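Local coordinates for protein flavodoxin (Aquifex aeolicus, PDB 2ARK) that probably carries electrons at low potential to a number of redox enzymes, using FMN as its cofactor, at residues 9-14 / 20-25; 58-61 / 67-70; 126-129 / 135-138; 139-144 / 148-153. All blocks are in the same frame, centred on the assembly; numbering follows the deposited sequence.

Contact 1: residues 9-14 / 20-25; sequences VIYDTR and KMAELV
Ala22 fills the angle between Val9 and Tyr11. Its CB rests 3.5 Å from Tyr11 CD2 and only slightly farther from Tyr11 CG. It meets the ring obliquely, at the end of the ring nearest the strand. Tyr11 has CG between its backbone N and carbonyl carbon (chi1 65°), which sets the CG-CD2 side of the ring against the methyl, while Tyr11 CB lies close to it as well. Val9 packs on the same residue. Its CG1 touches the backbone oxygen, Ala22 O, at 3.5 Å and the methyl, Ala22 CB, at 4.0 Å. The other branch, Val9 CG2, turns to the residue one helical turn on and meets Val25 CG1 at 4.1 Å. No hydrogen bond crosses; the contact is apolar and buried.

Strand 9-11 and helix 20-25 run antiparallel, with axes 8.7 Å apart at closest approach and 176° between their directions. This is the first half of the beta-alpha-beta crossover formed by strand 5-11, helix 17-30 and strand 35-41 in the flavodoxin fold. The loop between strand and helix corresponds to the one that binds the FMN phosphate in flavodoxins. At its start Asp12 OD1 accepts a bond from Thr13 N at 2.7 Å, with the donor above the carboxylate plane. Thr13 OG1 bonds to Gly16 N within the same loop.

Farther out, Leu39 of the neighbouring strand lies against Val9, Tyr11 and Ala22. Phe94 touches Val9 and Ala22. The ring of His41 meets that of Tyr11 with the planes steeply inclined.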
loop_
_atom_site.group_PDB
_atom_site.type_symbol
_atom_site.label_atom_id
_atom_site.label_comp_id
_atom_site.label_asym_id
_atom_site.label_seq_id
_atom_site.Cartn_x
_atom_site.Cartn_y
_atom_site.Cartn_z
ATOM N N VAL A 9 20.872 11.038 -5.875
ATOM C CA VAL A 9 20.621 9.608 -5.823
ATOM C C VAL A 9 21.174 9.145 -4.487
ATOM O O VAL A 9 22.363 9.206 -4.257
ATOM C CB VAL A 9 21.246 8.838 -7.011
ATOM C CG1 VAL A 9 20.862 7.333 -6.962
ATOM C CG2 VAL A 9 20.799 9.458 -8.311
ATOM N N ILE A 10 20.289 8.712 -3.597
ATOM C CA ILE A 10 20.712 8.298 -2.262
ATOM C C ILE A 10 20.260 6.846 -2.084
ATOM O O ILE A 10 19.151 6.521 -2.458
ATOM C CB ILE A 10 20.144 9.286 -1.183
ATOM C CG1 ILE A 10 20.681 8.980 0.189
ATOM C CG2 ILE A 10 18.577 9.341 -1.159
ATOM C CD1 ILE A 10 19.763 9.618 1.295
ATOM N N TYR A 11 21.121 5.955 -1.579
ATOM C CA TYR A 11 20.767 4.503 -1.509
ATOM C C TYR A 11 21.308 3.856 -0.231
ATOM O O TYR A 11 22.322 4.287 0.319
ATOM C CB TYR A 11 21.268 3.730 -2.753
ATOM C CG TYR A 11 22.767 3.718 -2.805
ATOM C CD1 TYR A 11 23.492 2.655 -2.285
ATOM C CD2 TYR A 11 23.470 4.820 -3.284
ATOM C CE1 TYR A 11 24.891 2.688 -2.256
ATOM C CE2 TYR A 11 24.847 4.848 -3.284
ATOM C CZ TYR A 11 25.550 3.783 -2.775
ATOM O OH TYR A 11 26.918 3.834 -2.753
ATOM N N ASP A 12 20.597 2.834 0.242
ATOM C CA ASP A 12 21.130 1.866 1.169
ATOM C C ASP A 12 21.369 0.580 0.381
ATOM O O ASP A 12 20.866 0.426 -0.741
ATOM C CB ASP A 12 20.149 1.628 2.313
ATOM C CG ASP A 12 20.792 0.909 3.505
ATOM O OD1 ASP A 12 21.998 0.626 3.460
ATOM O OD2 ASP A 12 20.100 0.581 4.481
ATOM N N THR A 13 22.125 -0.349 0.954
ATOM C CA THR A 13 22.374 -1.646 0.316
ATOM C C THR A 13 22.799 -2.726 1.355
ATOM O O THR A 13 23.483 -2.430 2.330
ATOM C CB THR A 13 23.436 -1.483 -0.860
ATOM O OG1 THR A 13 23.545 -2.701 -1.591
ATOM C CG2 THR A 13 24.830 -1.064 -0.334
ATOM N N ARG A 14 22.369 -3.969 1.184
ATOM C CA ARG A 14 23.017 -5.056 1.941
ATOM C C ARG A 14 24.199 -5.719 1.263
ATOM O O ARG A 14 25.216 -5.926 1.918
ATOM C CB ARG A 14 22.074 -6.115 2.547
ATOM C CG ARG A 14 20.707 -6.344 1.906
ATOM C CD ARG A 14 20.232 -7.832 2.181
ATOM N NE ARG A 14 19.526 -8.173 3.445
ATOM C CZ ARG A 14 19.371 -7.398 4.527
ATOM N NH1 ARG A 14 19.877 -6.155 4.579
ATOM N NH2 ARG A 14 18.685 -7.876 5.575
ATOM N N LYS A 20 24.662 -0.959 -7.326
ATOM C CA LYS A 20 24.742 -1.082 -8.782
ATOM C C LYS A 20 23.531 -0.417 -9.483
ATOM O O LYS A 20 23.712 0.323 -10.454
ATOM C CB LYS A 20 24.936 -2.547 -9.204
ATOM C CG LYS A 20 26.409 -3.024 -9.135
ATOM C CD LYS A 20 26.907 -3.171 -7.675
ATOM C CE LYS A 20 28.415 -2.756 -7.419
ATOM N NZ LYS A 20 28.723 -2.527 -5.933
HETATM N N MSE A 21 22.315 -0.630 -8.964
HETATM C CA MSE A 21 21.145 0.130 -9.439
HETATM C C MSE A 21 21.332 1.629 -9.320
HETATM O O MSE A 21 20.994 2.350 -10.230
HETATM C CB MSE A 21 19.879 -0.231 -8.679
HETATM C CG MSE A 21 19.490 -1.678 -8.751
HETATM SE SE MSE A 21 17.798 -1.996 -7.826
HETATM C CE MSE A 21 16.518 -1.354 -9.250
ATOM N N ALA A 22 21.871 2.091 -8.201
ATOM C CA ALA A 22 21.994 3.533 -7.898
ATOM C C ALA A 22 22.929 4.224 -8.864
ATOM O O ALA A 22 22.715 5.383 -9.245
ATOM C CB ALA A 22 22.489 3.711 -6.497
ATOM N N GLU A 23 23.965 3.484 -9.275
ATOM C CA GLU A 23 24.974 4.014 -10.175
ATOM C C GLU A 23 24.364 4.201 -11.557
ATOM O O GLU A 23 24.684 5.168 -12.253
ATOM C CB GLU A 23 26.178 3.085 -10.238
ATOM C CG GLU A 23 27.096 3.164 -9.054
ATOM C CD GLU A 23 28.085 2.000 -8.998
ATOM O OE1 GLU A 23 27.910 1.005 -9.732
ATOM O OE2 GLU A 23 29.055 2.066 -8.213
ATOM N N LEU A 24 23.484 3.274 -11.938
ATOM C CA LEU A 24 22.789 3.301 -13.218
ATOM C C LEU A 24 21.708 4.366 -13.263
ATOM O O LEU A 24 21.530 5.018 -14.298
ATOM C CB LEU A 24 22.198 1.934 -13.534
ATOM C CG LEU A 24 23.251 0.895 -13.959
ATOM C CD1 LEU A 24 22.732 -0.539 -13.770
ATOM C CD2 LEU A 24 23.774 1.141 -15.380
ATOM N N VAL A 25 21.007 4.555 -12.141
ATOM C CA VAL A 25 20.057 5.669 -12.002
ATOM C C VAL A 25 20.785 7.019 -12.209
ATOM O O VAL A 25 20.318 7.894 -12.952
ATOM C CB VAL A 25 19.301 5.637 -10.625
ATOM C CG1 VAL A 25 18.416 6.878 -10.448
ATOM C CG2 VAL A 25 18.475 4.387 -10.497
#

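Contact 2: residues 58-61 / 67-70; sequences VGSP and VSWK
Ser60 reaches from the strand to the backbone of Ser68. Its hydroxyl stands opposite its own backbone N across the CA-CB bond (chi1 176°), which points OG at the turn before the helix. There it accepts a hydrogen bond from Ser68 N at 2.9 Å, with a bent N-H...O angle of 142°. The same oxygen donates to Pro61 O at 2.8 Å, so two bonds fix its rotation. Around them Ser60 CB packs on Val67 CG1 at 4.1 Å, and Ser60 OG lies 3.5 Å from Ser68 CB. With an alanine here, Ser68 N and Pro61 O would probably both lose this partner, and the turn before the helix would be held less firmly to the strand.

Strand 55-61 and helix 69-78 belong to a beta-alpha-beta unit of the flavodoxin fold. The loop between them is in the place of a flavin-binding loop of the family.

Pro61 comes next and meets Ser68 loosely, CG to CB at 4.4 Å. A phosphate ion, probably from the crystallisation liquor, sits near the proline ring. Ser68 itself is the N-cap of the helix: its OG holds Met71 N and also bonds to Asp12. Val67 O accepts a hydrogen bond from Lys72 NZ of the second subunit.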
loop_
_atom_site.group_PDB
_atom_site.type_symbol
_atom_site.label_atom_id
_atom_site.label_comp_id
_atom_site.label_asym_id
_atom_site.label_seq_id
_atom_site.Cartn_x
_atom_site.Cartn_y
_atom_site.Cartn_z
ATOM N N VAL A 58 15.492 7.434 -4.388
ATOM C CA VAL A 58 15.837 6.831 -3.113
ATOM C C VAL A 58 15.756 5.325 -3.297
ATOM O O VAL A 58 14.721 4.821 -3.676
ATOM C CB VAL A 58 14.854 7.311 -1.990
ATOM C CG1 VAL A 58 15.137 6.579 -0.661
ATOM C CG2 VAL A 58 14.864 8.854 -1.835
ATOM N N GLY A 59 16.854 4.614 -3.071
ATOM C CA GLY A 59 16.876 3.171 -3.292
ATOM C C GLY A 59 17.166 2.400 -2.042
ATOM O O GLY A 59 17.910 2.855 -1.168
ATOM N N SER A 60 16.562 1.231 -1.929
ATOM C CA SER A 60 16.808 0.401 -0.784
ATOM C C SER A 60 16.716 -1.040 -1.213
ATOM O O SER A 60 15.933 -1.356 -2.118
ATOM C CB SER A 60 15.727 0.651 0.256
ATOM O OG SER A 60 15.849 -0.215 1.394
ATOM N N PRO A 61 17.459 -1.940 -0.539
ATOM C CA PRO A 61 17.128 -3.355 -0.713
ATOM C C PRO A 61 15.699 -3.590 -0.217
ATOM O O PRO A 61 15.217 -2.859 0.662
ATOM C CB PRO A 61 18.140 -4.065 0.207
ATOM C CG PRO A 61 18.583 -2.997 1.219
ATOM C CD PRO A 61 18.561 -1.720 0.416
ATOM N N VAL A 67 11.427 -0.473 2.719
ATOM C CA VAL A 67 12.660 0.300 2.959
ATOM C C VAL A 67 13.443 -0.289 4.121
ATOM O O VAL A 67 12.846 -0.770 5.098
ATOM C CB VAL A 67 12.469 1.726 3.530
ATOM C CG1 VAL A 67 13.191 2.799 2.684
ATOM C CG2 VAL A 67 11.067 2.043 4.007
ATOM N N SER A 68 14.770 -0.162 4.046
ATOM C CA SER A 68 15.628 -0.591 5.122
ATOM C C SER A 68 15.519 0.346 6.329
ATOM O O SER A 68 15.097 1.532 6.230
ATOM C CB SER A 68 17.063 -0.635 4.639
ATOM O OG SER A 68 17.553 0.668 4.512
ATOM N N TRP A 69 15.920 -0.176 7.468
ATOM C CA TRP A 69 15.849 0.596 8.678
ATOM C C TRP A 69 16.818 1.795 8.646
ATOM O O TRP A 69 16.507 2.858 9.242
ATOM C CB TRP A 69 16.026 -0.304 9.910
ATOM C CG TRP A 69 17.414 -0.760 10.225
ATOM C CD1 TRP A 69 17.953 -1.980 9.950
ATOM C CD2 TRP A 69 18.437 -0.023 10.953
ATOM N NE1 TRP A 69 19.249 -2.048 10.445
ATOM C CE2 TRP A 69 19.580 -0.850 11.016
ATOM C CE3 TRP A 69 18.501 1.270 11.516
ATOM C CZ2 TRP A 69 20.774 -0.441 11.643
ATOM C CZ3 TRP A 69 19.689 1.686 12.114
ATOM C CH2 TRP A 69 20.808 0.819 12.195
ATOM N N LYS A 70 17.958 1.649 7.952
ATOM C CA LYS A 70 18.911 2.756 7.867
ATOM C C LYS A 70 18.346 3.871 6.980
ATOM O O LYS A 70 18.531 5.039 7.296
ATOM C CB LYS A 70 20.349 2.323 7.459
ATOM C CG LYS A 70 21.242 1.862 8.646
ATOM C CD LYS A 70 22.696 1.704 8.225
ATOM C CE LYS A 70 23.598 1.128 9.304
ATOM N NZ LYS A 70 25.036 0.836 8.846
#

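Contact 3: residues 126-129 / 135-138; sequences TDYV and LHYG
The rings of His136 and Tyr128 cross obliquely, with planes at 72° and centroids 6.0 Å apart. Their nearest approach is Tyr128 CE1 to His136 CE1, 4.0 Å. The imidazole also presents its edge to the strand: Thr126 O lies near the ring plane, 3.4 Å from His136 CE1. Each ring has CG anti to its own carbonyl carbon (chi1 -68° for His136, -87° for Tyr128), and the two are thereby swung together. His136 ND1 bonds to Val125 O, which holds the ring in this turn. A leucine in its place is likely to leave Val125 O without this bond and Tyr128 CE1 without its imidazole neighbour.

Leu135 works separately from this pair. Its CD2 packs at 3.8 Å from Asp127 O and at 4.2 Å from Val129 CG2. The carboxylate of Asp127 makes salt bridges with Arg156, Arg160 and Arg185. Thr126 OG1 bonds to Asp87 of the third subunit, and Trp83 of that subunit packs on Tyr128.

The contact closes an excursion between strand 121-128 and strand 139-142. Both strands pair with strand 90-97 in parallel. This resembles the split last strand of long-chain flavodoxins, where an inserted loop splits the fifth strand of the sheet.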
loop_
_atom_site.group_PDB
_atom_site.type_symbol
_atom_site.label_atom_id
_atom_site.label_comp_id
_atom_site.label_asym_id
_atom_site.label_seq_id
_atom_site.Cartn_x
_atom_site.Cartn_y
_atom_site.Cartn_z
ATOM N N THR A 126 6.152 4.976 -16.902
ATOM C CA THR A 126 5.330 4.149 -17.801
ATOM C C THR A 126 6.164 3.361 -18.810
ATOM O O THR A 126 5.783 2.267 -19.218
ATOM C CB THR A 126 4.351 5.011 -18.594
ATOM O OG1 THR A 126 5.047 6.143 -19.103
ATOM C CG2 THR A 126 3.182 5.492 -17.708
ATOM N N ASP A 127 7.288 3.936 -19.223
ATOM C CA ASP A 127 8.164 3.332 -20.239
ATOM C C ASP A 127 8.348 1.830 -20.093
ATOM O O ASP A 127 8.601 1.326 -19.007
ATOM C CB ASP A 127 9.555 3.984 -20.228
ATOM C CG ASP A 127 9.494 5.454 -20.484
ATOM O OD1 ASP A 127 8.379 6.036 -20.337
ATOM O OD2 ASP A 127 10.547 6.016 -20.849
ATOM N N TYR A 128 8.196 1.132 -21.217
ATOM C CA TYR A 128 8.674 -0.229 -21.324
ATOM C C TYR A 128 10.052 -0.230 -21.949
ATOM O O TYR A 128 10.297 0.268 -23.053
ATOM C CB TYR A 128 7.750 -1.091 -22.128
ATOM C CG TYR A 128 6.648 -1.713 -21.338
ATOM C CD1 TYR A 128 5.643 -0.921 -20.750
ATOM C CD2 TYR A 128 6.564 -3.104 -21.216
ATOM C CE1 TYR A 128 4.580 -1.507 -20.037
ATOM C CE2 TYR A 128 5.508 -3.703 -20.529
ATOM C CZ TYR A 128 4.525 -2.894 -19.940
ATOM O OH TYR A 128 3.491 -3.488 -19.278
ATOM N N VAL A 129 10.941 -0.833 -21.209
ATOM C CA VAL A 129 12.332 -0.723 -21.414
ATOM C C VAL A 129 12.725 -2.105 -21.949
ATOM O O VAL A 129 13.797 -2.318 -22.500
ATOM C CB VAL A 129 12.875 -0.302 -20.043
ATOM C CG1 VAL A 129 13.720 -1.361 -19.363
ATOM C CG2 VAL A 129 13.408 1.129 -20.062
ATOM N N LEU A 135 8.675 -0.184 -15.020
ATOM C CA LEU A 135 9.124 0.431 -13.781
ATOM C C LEU A 135 8.077 1.411 -13.250
ATOM O O LEU A 135 8.388 2.544 -12.826
ATOM C CB LEU A 135 10.506 1.083 -13.987
ATOM C CG LEU A 135 10.804 2.127 -15.080
ATOM C CD1 LEU A 135 11.816 3.157 -14.540
ATOM C CD2 LEU A 135 11.295 1.471 -16.397
ATOM N N HIS A 136 6.832 0.928 -13.212
ATOM C CA HIS A 136 5.666 1.749 -12.884
ATOM C C HIS A 136 5.670 2.454 -11.529
ATOM O O HIS A 136 5.065 3.532 -11.385
ATOM C CB HIS A 136 4.357 0.940 -13.053
ATOM C CG HIS A 136 4.041 0.593 -14.465
ATOM N ND1 HIS A 136 4.810 1.011 -15.530
ATOM C CD2 HIS A 136 3.018 -0.114 -15.000
ATOM C CE1 HIS A 136 4.285 0.569 -16.656
ATOM N NE2 HIS A 136 3.193 -0.110 -16.361
ATOM N N TYR A 137 6.286 1.822 -10.534
ATOM C CA TYR A 137 6.365 2.383 -9.158
ATOM C C TYR A 137 7.801 2.692 -8.757
ATOM O O TYR A 137 8.072 3.224 -7.674
ATOM C CB TYR A 137 5.593 1.507 -8.135
ATOM C CG TYR A 137 4.165 1.413 -8.608
ATOM C CD1 TYR A 137 3.715 0.303 -9.344
ATOM C CD2 TYR A 137 3.306 2.494 -8.449
ATOM C CE1 TYR A 137 2.386 0.262 -9.875
ATOM C CE2 TYR A 137 1.974 2.481 -8.989
ATOM C CZ TYR A 137 1.524 1.358 -9.683
ATOM O OH TYR A 137 0.220 1.343 -10.198
ATOM N N GLY A 138 8.715 2.385 -9.663
ATOM C CA GLY A 138 10.130 2.658 -9.462
ATOM C C GLY A 138 10.893 1.548 -10.128
ATOM O O GLY A 138 10.304 0.528 -10.520
#

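Contact 4: residues 139-144 / 148-153; sequences AVVAGE and EEEKEA
Strand 139-142 and helix 148-153 run in roughly opposite senses, so that Ala139 faces Ala153 and Val141 faces Glu150. The CA atoms of Ala139 and Ala153 are 5.8 Å apart, and those of Val141 and Glu150 6.5 Å. No hydrogen bond joins the two segments.

At the close end Ala139 CB touches the backbone at Ala153 O, 3.9 Å away. Val141 forks against Glu150. Its CG1 lies 3.7 Å from Glu150 OE2, beside the carboxylate, while its CG2 meets Glu150 CB at 4.1 Å. The two side chains thus pass at a slant. Glu150 is extended beyond CG (chi2 174°), which lays the carboxylate alongside Val141 CG1, toward the start of the helix.

Helix 148-168 follows the last strand of the flavodoxin alpha/beta sandwich and packs back on the sheet. Glu150 OE1 accepts the backbone N-H groups of Arg146 and Ser147, the bond to Ser147 N, just before the helix, being the glutamate half of a capping box. Two N-H groups thus grip one carboxylate oxygen and would probably help stabilise its negative charge. Trp100 and Phe133 pack on Glu150, while Met21 of helix 17-30 covers Ala139 and Val141.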
loop_
_atom_site.group_PDB
_atom_site.type_symbol
_atom_site.label_atom_id
_atom_site.label_comp_id
_atom_site.label_asym_id
_atom_site.label_seq_id
_atom_site.Cartn_x
_atom_site.Cartn_y
_atom_site.Cartn_z
ATOM N N ALA A 139 12.189 1.730 -10.276
ATOM C CA ALA A 139 13.012 0.674 -10.857
ATOM C C ALA A 139 13.141 -0.501 -9.867
ATOM O O ALA A 139 13.459 -0.305 -8.716
ATOM C CB ALA A 139 14.384 1.229 -11.299
ATOM N N VAL A 140 12.845 -1.717 -10.313
ATOM C CA VAL A 140 12.921 -2.914 -9.459
ATOM C C VAL A 140 13.686 -4.035 -10.215
ATOM O O VAL A 140 13.581 -4.150 -11.448
ATOM C CB VAL A 140 11.484 -3.407 -8.992
ATOM C CG1 VAL A 140 10.780 -2.349 -8.096
ATOM C CG2 VAL A 140 10.576 -3.773 -10.216
ATOM N N VAL A 141 14.456 -4.834 -9.474
ATOM C CA VAL A 141 15.237 -5.935 -10.016
ATOM C C VAL A 141 15.294 -7.028 -8.952
ATOM O O VAL A 141 15.188 -6.740 -7.754
ATOM C CB VAL A 141 16.713 -5.479 -10.402
ATOM C CG1 VAL A 141 17.513 -6.661 -10.893
ATOM C CG2 VAL A 141 16.712 -4.376 -11.508
ATOM N N ALA A 142 15.432 -8.286 -9.354
ATOM C CA ALA A 142 15.799 -9.296 -8.386
ATOM C C ALA A 142 17.317 -9.520 -8.465
ATOM O O ALA A 142 17.864 -9.800 -9.547
ATOM C CB ALA A 142 15.026 -10.571 -8.602
ATOM N N GLY A 143 18.002 -9.360 -7.337
ATOM C CA GLY A 143 19.466 -9.415 -7.311
ATOM C C GLY A 143 20.140 -8.225 -7.987
ATOM O O GLY A 143 19.644 -7.096 -7.934
ATOM N N GLU A 144 21.275 -8.482 -8.638
ATOM C CA GLU A 144 22.016 -7.437 -9.338
ATOM C C GLU A 144 21.408 -7.113 -10.738
ATOM O O GLU A 144 20.979 -8.017 -11.454
ATOM C CB GLU A 144 23.498 -7.833 -9.438
ATOM C CG GLU A 144 24.353 -6.896 -10.287
ATOM C CD GLU A 144 25.768 -7.410 -10.548
ATOM O OE1 GLU A 144 26.055 -8.621 -10.344
ATOM O OE2 GLU A 144 26.610 -6.582 -10.958
ATOM N N GLU A 148 20.229 -6.472 -20.017
ATOM C CA GLU A 148 20.105 -5.203 -20.700
ATOM C C GLU A 148 18.873 -4.381 -20.255
ATOM O O GLU A 148 18.988 -3.179 -19.986
ATOM C CB GLU A 148 20.146 -5.404 -22.224
ATOM C CG GLU A 148 20.603 -4.149 -22.950
ATOM C CD GLU A 148 21.622 -3.348 -22.105
ATOM O OE1 GLU A 148 22.836 -3.723 -22.133
ATOM O OE2 GLU A 148 21.193 -2.372 -21.394
ATOM N N GLU A 149 17.714 -5.035 -20.160
ATOM C CA GLU A 149 16.507 -4.337 -19.731
ATOM C C GLU A 149 16.537 -3.931 -18.236
ATOM O O GLU A 149 16.035 -2.855 -17.876
ATOM C CB GLU A 149 15.236 -5.113 -20.119
ATOM C CG GLU A 149 15.141 -6.547 -19.606
ATOM C CD GLU A 149 13.973 -7.328 -20.243
ATOM O OE1 GLU A 149 13.439 -8.265 -19.595
ATOM O OE2 GLU A 149 13.583 -6.999 -21.391
ATOM N N GLU A 150 17.161 -4.760 -17.391
ATOM C CA GLU A 150 17.343 -4.424 -15.982
ATOM C C GLU A 150 18.228 -3.204 -15.819
ATOM O O GLU A 150 17.920 -2.327 -15.016
ATOM C CB GLU A 150 17.920 -5.593 -15.194
ATOM C CG GLU A 150 16.935 -6.713 -15.073
ATOM C CD GLU A 150 17.505 -7.956 -14.431
ATOM O OE1 GLU A 150 18.736 -8.198 -14.511
ATOM O OE2 GLU A 150 16.697 -8.697 -13.829
ATOM N N LYS A 151 19.320 -3.150 -16.592
ATOM C CA LYS A 151 20.242 -2.009 -16.544
ATOM C C LYS A 151 19.533 -0.755 -17.052
ATOM O O LYS A 151 19.671 0.332 -16.473
ATOM C CB LYS A 151 21.560 -2.315 -17.283
ATOM C CG LYS A 151 22.296 -3.549 -16.691
ATOM C CD LYS A 151 23.833 -3.572 -16.876
ATOM C CE LYS A 151 24.322 -4.516 -18.010
ATOM N NZ LYS A 151 25.850 -4.746 -18.062
ATOM N N GLU A 152 18.716 -0.942 -18.090
ATOM C CA GLU A 152 18.008 0.157 -18.757
ATOM C C GLU A 152 16.867 0.722 -17.922
ATOM O O GLU A 152 16.653 1.928 -17.934
ATOM C CB GLU A 152 17.547 -0.242 -20.175
ATOM C CG GLU A 152 17.080 0.921 -21.077
ATOM C CD GLU A 152 18.036 2.126 -21.130
ATOM O OE1 GLU A 152 17.527 3.266 -21.188
ATOM O OE2 GLU A 152 19.287 1.954 -21.102
ATOM N N ALA A 153 16.157 -0.141 -17.187
ATOM C CA ALA A 153 15.131 0.311 -16.218
ATOM C C ALA A 153 15.717 1.340 -15.247
ATOM O O ALA A 153 15.088 2.358 -14.960
ATOM C CB ALA A 153 14.559 -0.877 -15.454
#

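The four contacts follow one another in series; none nests in or crosses another. Contact 1 closes the turn from the first strand into helix 17-30. Contact 2 does the same from strand 55-61 into helix 69-78. The two touch, for strands 5-11 and 55-61 are neighbours in the sheet and Asp12 N lies 3.0 Å from Gly59 O. Contact 3 closes the excursion after strand 121-128. Contact 4 then turns strand 139-142 into helix 148-168. These last two meet where Leu135 CD1 comes within 3.4 Å of Ala153 O. Contact 4 also reaches back to contact 1: the selenomethionine Met21 brings CE within 3.8 Å of Val141 CG2.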